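Local coordinates for phosphatidylinositol transfer protein SFH5 (Saccharomyces cerevisiae, PDB 6W32) that binds and transfers phosphatidylinositol, helps regulate phosphatidylinositol 4,5-bisphosphate at the plasma membrane, and carries heme b, at residues F99-A105 with V155-G160; N111-V117 with L141-L147; D123-D127 with L260-P264. One frame throughout, in Å; residues are numbered along the deposited sequence.

Contact 1. Residues F99-A105 with V155-G160. With HEM (protoporphyrin IX containing Fe), chain D.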
# COMPACT_ATOMS: atom_id res chain seq x y z
N PHE A 99 -13.68 -8.49 -1.02
CA PHE A 99 -12.36 -8.81 -0.50
C PHE A 99 -12.37 -8.37 0.97
O PHE A 99 -13.18 -7.51 1.32
CB PHE A 99 -11.31 -8.04 -1.30
CG PHE A 99 -9.98 -8.70 -1.36
CD1 PHE A 99 -9.56 -9.33 -2.52
CD2 PHE A 99 -9.12 -8.65 -0.26
CE1 PHE A 99 -8.34 -9.94 -2.58
CE2 PHE A 99 -7.91 -9.25 -0.31
CZ PHE A 99 -7.51 -9.89 -1.49
N ASN A 100 -11.51 -8.86 1.84
CA ASN A 100 -11.41 -8.21 3.15
C ASN A 100 -9.98 -7.76 3.42
O ASN A 100 -9.20 -8.49 4.06
CB ASN A 100 -11.92 -9.14 4.24
CG ASN A 100 -12.39 -8.40 5.47
OD1 ASN A 100 -11.92 -7.29 5.77
ND2 ASN A 100 -13.32 -9.01 6.20
N PRO A 101 -9.58 -6.56 2.98
CA PRO A 101 -8.16 -6.19 3.18
C PRO A 101 -7.78 -6.12 4.65
O PRO A 101 -6.71 -6.61 5.02
CB PRO A 101 -8.02 -4.82 2.49
CG PRO A 101 -9.41 -4.46 2.00
CD PRO A 101 -10.41 -5.42 2.59
N LEU A 102 -8.63 -5.55 5.51
CA LEU A 102 -8.29 -5.49 6.93
C LEU A 102 -8.01 -6.88 7.46
O LEU A 102 -7.09 -7.08 8.26
CB LEU A 102 -9.42 -4.86 7.73
CG LEU A 102 -9.49 -3.34 7.79
CD1 LEU A 102 -10.34 -2.92 8.99
CD2 LEU A 102 -8.09 -2.76 7.87
N SER A 103 -8.80 -7.87 7.01
CA SER A 103 -8.69 -9.22 7.56
C SER A 103 -7.45 -9.93 7.06
O SER A 103 -6.81 -10.66 7.82
CB SER A 103 -9.95 -10.03 7.24
OG SER A 103 -9.63 -11.40 7.08
N CYS A 104 -7.07 -9.71 5.79
CA CYS A 104 -5.78 -10.19 5.28
C CYS A 104 -4.59 -9.82 6.18
O CYS A 104 -3.66 -10.62 6.32
CB CYS A 104 -5.54 -9.62 3.90
SG CYS A 104 -6.48 -10.40 2.62
N ALA A 105 -4.60 -8.64 6.80
CA ALA A 105 -3.48 -8.26 7.64
C ALA A 105 -3.57 -8.79 9.06
O ALA A 105 -2.56 -9.27 9.59
CB ALA A 105 -3.34 -6.73 7.70
N VAL A 155 -1.76 -13.23 -3.09
CA VAL A 155 -2.34 -11.89 -3.12
C VAL A 155 -2.94 -11.54 -1.77
O VAL A 155 -2.95 -10.38 -1.36
CB VAL A 155 -3.39 -11.78 -4.23
CG1 VAL A 155 -4.09 -10.45 -4.14
CG2 VAL A 155 -2.74 -11.91 -5.57
N ARG A 156 -3.48 -12.52 -1.06
CA ARG A 156 -4.02 -12.18 0.25
C ARG A 156 -2.90 -11.90 1.24
O ARG A 156 -3.00 -10.97 2.05
CB ARG A 156 -4.95 -13.28 0.73
CG ARG A 156 -6.27 -13.33 0.03
CD ARG A 156 -7.32 -14.00 0.97
NE ARG A 156 -8.03 -13.05 1.82
CZ ARG A 156 -9.07 -12.35 1.39
NH1 ARG A 156 -9.68 -11.48 2.19
NH2 ARG A 156 -9.48 -12.53 0.12
N TYR A 157 -1.80 -12.66 1.15
CA TYR A 157 -0.63 -12.36 1.97
C TYR A 157 -0.18 -10.92 1.78
O TYR A 157 -0.10 -10.15 2.74
CB TYR A 157 0.51 -13.32 1.63
CG TYR A 157 1.81 -12.76 2.07
CD1 TYR A 157 2.11 -12.65 3.42
CD2 TYR A 157 2.72 -12.26 1.16
CE1 TYR A 157 3.30 -12.10 3.85
CE2 TYR A 157 3.92 -11.69 1.58
CZ TYR A 157 4.20 -11.62 2.92
OH TYR A 157 5.38 -11.06 3.32
N ARG A 158 0.09 -10.53 0.51
CA ARG A 158 0.69 -9.24 0.18
C ARG A 158 -0.23 -8.06 0.48
O ARG A 158 0.21 -7.04 1.01
CB ARG A 158 1.09 -9.19 -1.29
CG ARG A 158 1.70 -7.84 -1.68
CD ARG A 158 3.24 -7.76 -1.54
NE ARG A 158 3.69 -6.43 -1.97
CZ ARG A 158 3.69 -5.38 -1.16
NH1 ARG A 158 3.30 -5.55 0.09
NH2 ARG A 158 4.05 -4.18 -1.58
N ILE A 159 -1.51 -8.14 0.10
CA ILE A 159 -2.41 -7.10 0.57
C ILE A 159 -2.32 -6.97 2.08
O ILE A 159 -2.53 -5.89 2.63
CB ILE A 159 -3.86 -7.38 0.13
CG1 ILE A 159 -3.92 -7.67 -1.37
CG2 ILE A 159 -4.71 -6.17 0.41
CD1 ILE A 159 -3.28 -6.61 -2.26
N GLY A 160 -2.03 -8.07 2.77
CA GLY A 160 -1.88 -7.98 4.21
C GLY A 160 -0.71 -7.10 4.59
O GLY A 160 -0.80 -6.29 5.53
CHA HEM D . 6.03 -5.96 -9.21
CHB HEM D . 7.26 -10.38 -7.79
CHC HEM D . 11.30 -10.06 -10.43
CHD HEM D . 10.29 -5.41 -11.46
C1A HEM D . 6.04 -7.19 -8.60
C2A HEM D . 4.95 -7.67 -7.80
C3A HEM D . 5.25 -8.93 -7.41
C4A HEM D . 6.56 -9.22 -7.96
CMA HEM D . 4.47 -9.93 -6.53
CAA HEM D . 3.70 -6.79 -7.62
CBA HEM D . 3.48 -6.13 -6.28
CGA HEM D . 4.55 -6.24 -5.26
O1A HEM D . 4.63 -7.40 -4.75
O2A HEM D . 4.59 -5.19 -4.54
C1B HEM D . 8.42 -10.70 -8.42
C2B HEM D . 9.07 -11.98 -8.34
C3B HEM D . 10.19 -11.91 -9.07
C4B HEM D . 10.29 -10.57 -9.64
CMB HEM D . 8.51 -13.17 -7.53
CAB HEM D . 11.23 -13.04 -9.26
CBB HEM D . 11.64 -13.42 -10.46
C1C HEM D . 11.43 -8.79 -10.94
C2C HEM D . 12.51 -8.23 -11.78
C3C HEM D . 12.22 -6.94 -12.06
C4C HEM D . 10.95 -6.63 -11.42
CMC HEM D . 13.79 -8.98 -12.25
CAC HEM D . 13.08 -5.95 -12.90
CBC HEM D . 13.27 -4.67 -12.50
C1D HEM D . 9.03 -5.13 -11.00
C2D HEM D . 8.29 -3.91 -11.22
C3D HEM D . 6.94 -4.13 -10.53
C4D HEM D . 7.03 -5.44 -9.96
CMD HEM D . 8.71 -2.64 -11.98
CAD HEM D . 5.73 -3.21 -10.35
CBD HEM D . 5.72 -2.77 -8.88
CGD HEM D . 4.61 -1.77 -8.70
O1D HEM D . 4.33 -1.39 -7.51
O2D HEM D . 3.85 -1.56 -9.70
NA HEM D . 7.00 -8.16 -8.70
NB HEM D . 9.18 -9.87 -9.22
NC HEM D . 10.54 -7.78 -10.79
ND HEM D . 8.24 -6.02 -10.26
FE HEM D . 8.80 -7.92 -9.65
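A105 and G160 bring their backbones together where helix 101-105 crosses helix 155-160 at -90°, the CA atoms of the two residues lying 3.8 Å apart. The axes of these short segments approach to 7.7 Å. The crossing joins the helix 101-106, which follows N100 at its N-cap, to helix 151-166 of the Sec14-like CRAL-TRIO fold. At the start of helix 101-106, P101 CB rests on I159 CG2 at 4.1 Å; at the far end of the segment, beside the close CA pair, A105 CB sits next to the carbonyl oxygen of G160.

The main side-chain contact is a cation-pi stack. The R156 guanidinium lies flat over one face of the F99 ring, the planes 15° apart, with R156 CZ 4.2 Å from the ring centroid and NH2 above the middle of the ring. With CG anti to the carbonyl carbon and a bend at chi3 (90°), the arginine chain runs past C104 before it meets the phenylalanine. C104 SG and F99 CE2 therefore come to the same face of the guanidinium, while N100 lies at its edge. E108 takes R156 NE in a salt bridge, giving the stacked cation a second partner, and W95 also stacks with F99. F99 CZ also touches I159 CG1, at 4.2 Å.

R158 leaves the same helix away from this crossing and grips a heme propionate, in keeping with its established role in heme binding. R158 NE donates to heme O2A at 3.0 Å and, weakly, to heme O1A; R158 NH2 donates to heme O2A at 3.2 Å.

Contact 2. Residues N111-V117 with L141-L147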
# COMPACT_ATOMS: atom_id res chain seq x y z
N ASN A 111 1.11 -18.59 4.66
CA ASN A 111 2.24 -19.49 4.53
C ASN A 111 3.48 -18.90 5.19
O ASN A 111 3.76 -17.71 5.07
CB ASN A 111 2.48 -19.80 3.05
CG ASN A 111 3.59 -20.81 2.83
OD1 ASN A 111 4.73 -20.58 3.22
ND2 ASN A 111 3.25 -21.95 2.21
N THR A 112 4.19 -19.74 5.95
CA THR A 112 5.22 -19.23 6.85
C THR A 112 6.43 -18.69 6.08
O THR A 112 6.95 -17.61 6.41
CB THR A 112 5.62 -20.33 7.83
OG1 THR A 112 5.82 -21.56 7.12
CG2 THR A 112 4.51 -20.53 8.87
N GLU A 113 6.86 -19.39 5.02
CA GLU A 113 8.00 -18.86 4.27
C GLU A 113 7.68 -17.52 3.62
O GLU A 113 8.60 -16.82 3.20
CB GLU A 113 8.51 -19.88 3.23
CG GLU A 113 7.49 -20.44 2.24
CD GLU A 113 7.67 -21.96 1.94
OE1 GLU A 113 8.81 -22.45 2.07
OE2 GLU A 113 6.68 -22.65 1.56
N LEU A 114 6.40 -17.13 3.56
CA LEU A 114 6.02 -15.83 3.02
C LEU A 114 6.23 -14.72 4.04
O LEU A 114 6.83 -13.69 3.72
CB LEU A 114 4.57 -15.87 2.53
CG LEU A 114 4.45 -16.27 1.06
CD1 LEU A 114 3.08 -16.05 0.56
CD2 LEU A 114 5.44 -15.46 0.22
N GLN A 115 5.75 -14.92 5.28
CA GLN A 115 5.94 -13.90 6.31
C GLN A 115 7.40 -13.50 6.44
O GLN A 115 7.70 -12.32 6.66
CB GLN A 115 5.41 -14.40 7.67
CG GLN A 115 3.98 -14.90 7.58
CD GLN A 115 3.57 -15.80 8.75
OE1 GLN A 115 4.39 -16.17 9.61
NE2 GLN A 115 2.27 -16.17 8.79
N ASN A 116 8.31 -14.45 6.26
CA ASN A 116 9.73 -14.18 6.41
C ASN A 116 10.28 -13.29 5.32
O ASN A 116 11.41 -12.80 5.47
CB ASN A 116 10.52 -15.48 6.41
CG ASN A 116 10.50 -16.17 7.76
OD1 ASN A 116 10.06 -15.60 8.77
ND2 ASN A 116 10.98 -17.41 7.77
N VAL A 117 9.56 -13.09 4.21
CA VAL A 117 10.09 -12.21 3.17
C VAL A 117 9.30 -10.93 3.06
O VAL A 117 9.47 -10.19 2.09
CB VAL A 117 10.18 -12.91 1.80
CG1 VAL A 117 11.37 -13.83 1.80
CG2 VAL A 117 8.93 -13.67 1.53
N LEU A 141 12.82 -16.14 -2.83
CA LEU A 141 11.78 -17.10 -3.21
C LEU A 141 11.95 -17.70 -4.61
O LEU A 141 11.01 -18.35 -5.09
CB LEU A 141 10.39 -16.46 -3.11
CG LEU A 141 9.79 -16.13 -1.75
CD1 LEU A 141 10.43 -14.88 -1.29
CD2 LEU A 141 8.30 -15.91 -1.92
N VAL A 142 13.08 -17.48 -5.29
CA VAL A 142 13.37 -18.23 -6.51
C VAL A 142 13.61 -19.71 -6.21
O VAL A 142 13.48 -20.56 -7.09
CB VAL A 142 14.59 -17.60 -7.25
CG1 VAL A 142 15.93 -18.08 -6.65
CG2 VAL A 142 14.52 -17.83 -8.79
N LYS A 143 13.97 -20.01 -4.95
CA LYS A 143 14.00 -21.38 -4.45
C LYS A 143 12.65 -22.07 -4.62
O LYS A 143 12.59 -23.27 -4.91
CB LYS A 143 14.35 -21.39 -2.96
CG LYS A 143 15.49 -20.46 -2.48
CD LYS A 143 16.74 -20.46 -3.35
CE LYS A 143 17.94 -20.03 -2.51
NZ LYS A 143 17.60 -18.92 -1.56
N LYS A 144 11.56 -21.35 -4.38
CA LYS A 144 10.29 -21.95 -3.99
C LYS A 144 9.20 -21.41 -4.90
O LYS A 144 8.48 -20.50 -4.51
CB LYS A 144 9.96 -21.64 -2.54
CG LYS A 144 11.18 -21.39 -1.64
CD LYS A 144 10.81 -21.77 -0.22
CE LYS A 144 11.90 -21.52 0.81
NZ LYS A 144 11.42 -21.96 2.18
N LYS A 145 9.04 -22.00 -6.08
CA LYS A 145 8.02 -21.55 -7.02
C LYS A 145 6.74 -22.36 -6.91
O LYS A 145 6.07 -22.60 -7.92
CB LYS A 145 8.56 -21.59 -8.45
CG LYS A 145 9.96 -20.99 -8.57
CD LYS A 145 10.09 -20.06 -9.79
CE LYS A 145 11.50 -19.53 -9.87
NZ LYS A 145 11.57 -18.10 -10.30
N GLU A 146 6.39 -22.81 -5.70
CA GLU A 146 5.05 -23.31 -5.40
C GLU A 146 4.18 -22.28 -4.70
O GLU A 146 2.95 -22.33 -4.82
CB GLU A 146 5.14 -24.58 -4.53
CG GLU A 146 5.64 -24.34 -3.09
CD GLU A 146 7.16 -24.47 -2.95
OE1 GLU A 146 7.86 -24.75 -3.96
OE2 GLU A 146 7.65 -24.28 -1.81
N LEU A 147 4.79 -21.32 -3.99
CA LEU A 147 4.06 -20.18 -3.45
C LEU A 147 3.32 -19.42 -4.53
O LEU A 147 2.39 -18.67 -4.22
CB LEU A 147 5.02 -19.22 -2.74
CG LEU A 147 5.88 -19.88 -1.67
CD1 LEU A 147 7.28 -19.31 -1.68
CD2 LEU A 147 5.22 -19.71 -0.30
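V117 and L141 meet tip to tip at the apolar centre, where L141 CD1 sits at 3.4 Å from V117 CG1 and equally close to CG2, in the fork of the valine. The contact joins an N-capped helical turn, 112-115, to the irregular loop that leads from strand 132-136 to helix 151-166 in the CRAL-TRIO fold. V117 also exchanges backbone hydrogen bonds with L137, just before strand 118-122 begins. L114 crosses L141 at about a right angle, its CD2 3.6 Å from L141 CD2, and also touches F154 and Y157 of helix 151-166. This leucine-valine cluster lies near the heme, the nearest atoms of the L141 side chain and the cofactor being about 6 Å apart.

L147 carries the packing outward. Its CD2 methyl touches L114 CG at 3.8 Å, with the two leucines sliding past each other in opposite directions, and the same methyl meets E113 CG and the N111 amide. N111 is the N-cap of the helix; its OD1 accepts a weak bond from E113 N at 3.0 Å.

At the polar edge, E113 has CG between the backbone N and the carbonyl carbon (chi1 54°), and a further bend at chi2 sends the carboxylate toward the loop. K144, extended beyond CG, reaches it obliquely: K144 NZ donates to the anti lone pair of E113 OE1, 2.7 Å away, in a salt bridge. The other oxygen faces a like charge, E113 OE2 lying 3.9 Å from E146 OE2 with the carboxylate planes 65° apart.

Contact 3. Residues D123-D127 with L260-P264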
# COMPACT_ATOMS: atom_id res chain seq x y z
N ASP A 123 10.77 4.86 10.45
CA ASP A 123 11.88 5.72 10.87
C ASP A 123 11.28 7.08 11.21
O ASP A 123 11.06 7.92 10.32
CB ASP A 123 12.94 5.83 9.78
CG ASP A 123 13.95 6.93 10.04
OD1 ASP A 123 14.14 7.33 11.21
OD2 ASP A 123 14.59 7.39 9.07
N ALA A 124 11.02 7.28 12.51
CA ALA A 124 10.33 8.49 12.95
C ALA A 124 11.01 9.75 12.44
O ALA A 124 10.35 10.78 12.26
CB ALA A 124 10.26 8.50 14.47
N ASN A 125 12.32 9.68 12.19
CA ASN A 125 13.08 10.84 11.77
C ASN A 125 13.64 10.65 10.37
O ASN A 125 14.80 10.96 10.10
CB ASN A 125 14.18 11.19 12.76
CG ASN A 125 14.18 12.66 13.10
OD1 ASN A 125 14.48 13.51 12.25
ND2 ASN A 125 13.77 12.99 14.33
N GLY A 126 12.82 10.11 9.48
CA GLY A 126 13.23 9.87 8.11
C GLY A 126 12.73 10.97 7.21
O GLY A 126 11.93 11.80 7.61
N ASP A 127 13.21 10.95 5.97
CA ASP A 127 12.81 11.98 5.02
C ASP A 127 11.32 11.88 4.73
O ASP A 127 10.68 10.85 4.99
CB ASP A 127 13.63 11.85 3.73
CG ASP A 127 15.14 12.15 3.93
OD1 ASP A 127 15.49 13.20 4.52
OD2 ASP A 127 15.96 11.32 3.49
N LEU A 260 17.34 5.88 1.07
CA LEU A 260 16.70 5.72 2.38
C LEU A 260 17.76 5.98 3.44
O LEU A 260 18.60 5.12 3.70
CB LEU A 260 16.11 4.34 2.59
CG LEU A 260 15.02 3.80 1.67
CD1 LEU A 260 14.56 2.49 2.22
CD2 LEU A 260 13.92 4.81 1.52
N LYS A 261 17.69 7.15 4.10
CA LYS A 261 18.82 7.55 4.93
C LYS A 261 19.07 6.54 6.04
O LYS A 261 20.22 6.14 6.25
CB LYS A 261 18.64 8.99 5.44
CG LYS A 261 17.67 9.30 6.54
CD LYS A 261 17.83 10.81 7.00
CE LYS A 261 18.14 11.75 5.80
NZ LYS A 261 18.91 13.05 6.07
N ASP A 262 18.02 6.03 6.69
CA ASP A 262 18.22 5.21 7.89
C ASP A 262 17.95 3.71 7.70
O ASP A 262 17.67 3.00 8.67
CB ASP A 262 17.37 5.75 9.03
CG ASP A 262 17.95 7.01 9.57
OD1 ASP A 262 19.15 7.22 9.30
OD2 ASP A 262 17.22 7.78 10.23
N CYS A 263 18.07 3.21 6.48
CA CYS A 263 17.99 1.78 6.27
C CYS A 263 19.26 1.10 6.78
O CYS A 263 20.25 1.76 7.08
CB CYS A 263 17.76 1.51 4.79
SG CYS A 263 19.22 1.61 3.86
N PRO A 264 19.27 -0.22 6.93
CA PRO A 264 20.42 -0.84 7.60
C PRO A 264 21.70 -0.64 6.80
O PRO A 264 21.70 -0.67 5.57
CB PRO A 264 20.02 -2.31 7.72
CG PRO A 264 19.00 -2.52 6.68
CD PRO A 264 18.26 -1.24 6.57
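D123 and D262 form the close-packed part of this contact: their carboxylates, turned 51° against each other, meet with OD2 of D123 modelled 2.9 Å from OD2 of D262. Both atoms are acceptors, no bond is assigned between them, and at this resolution the exact separation should not be pressed. D262 CB also faces the D123 carboxylate, and K271 touches the D262 side chain. The other oxygen of D123 is occupied within its own loop. D123 OD1 accepts from N125 N at 3.1 Å, approached from well above the carboxylate plane, and so closes an Asx turn inside the type I turn D123-G126.

That turn belongs to the hairpin connecting antiparallel strands 118-122 and 132-136 of the CRAL-TRIO sheet, and D123 is backbone-bonded to K131 across it. The facing type I turn, L260-C263, comes from the loop after strand 247-250; L260 and C263 lean on W135 of the sheet, and D262 O is held by Q280 NE2.

Toward solvent the contact loosens. K261 starts with CG in the position between backbone N and carbonyl carbon (chi1 75°), bends at chi3, and crosses D127 at about a right angle. It is the K261 CE methylene, not NZ, that lies nearest the D127 carboxylate, whereas the charged end makes a long salt bridge, K261 NZ to D127 OD1 at 3.8 Å.

How the contacts relate
Contacts 1 and 2 are partly buried neighbours sharing helix 151-166: contact 1 is built on it, contact 2 packs L114 against it, and Y157 OH probably hydrogen-bonds to L114 O at 3.0 Å. Along the chain contact 2 is nested inside the loop that contact 1 closes, and both lie near the heme. Contact 3 is a surface meeting of two turns, away from the heme-binding residues, with nearest atoms about 13 Å from either of the others. Chemistry follows place: a cation-pi stack between crossing helices in contact 1, an apolar cluster rimmed by a salt bridge in contact 2, and mostly carboxylates with one lysine in contact 3.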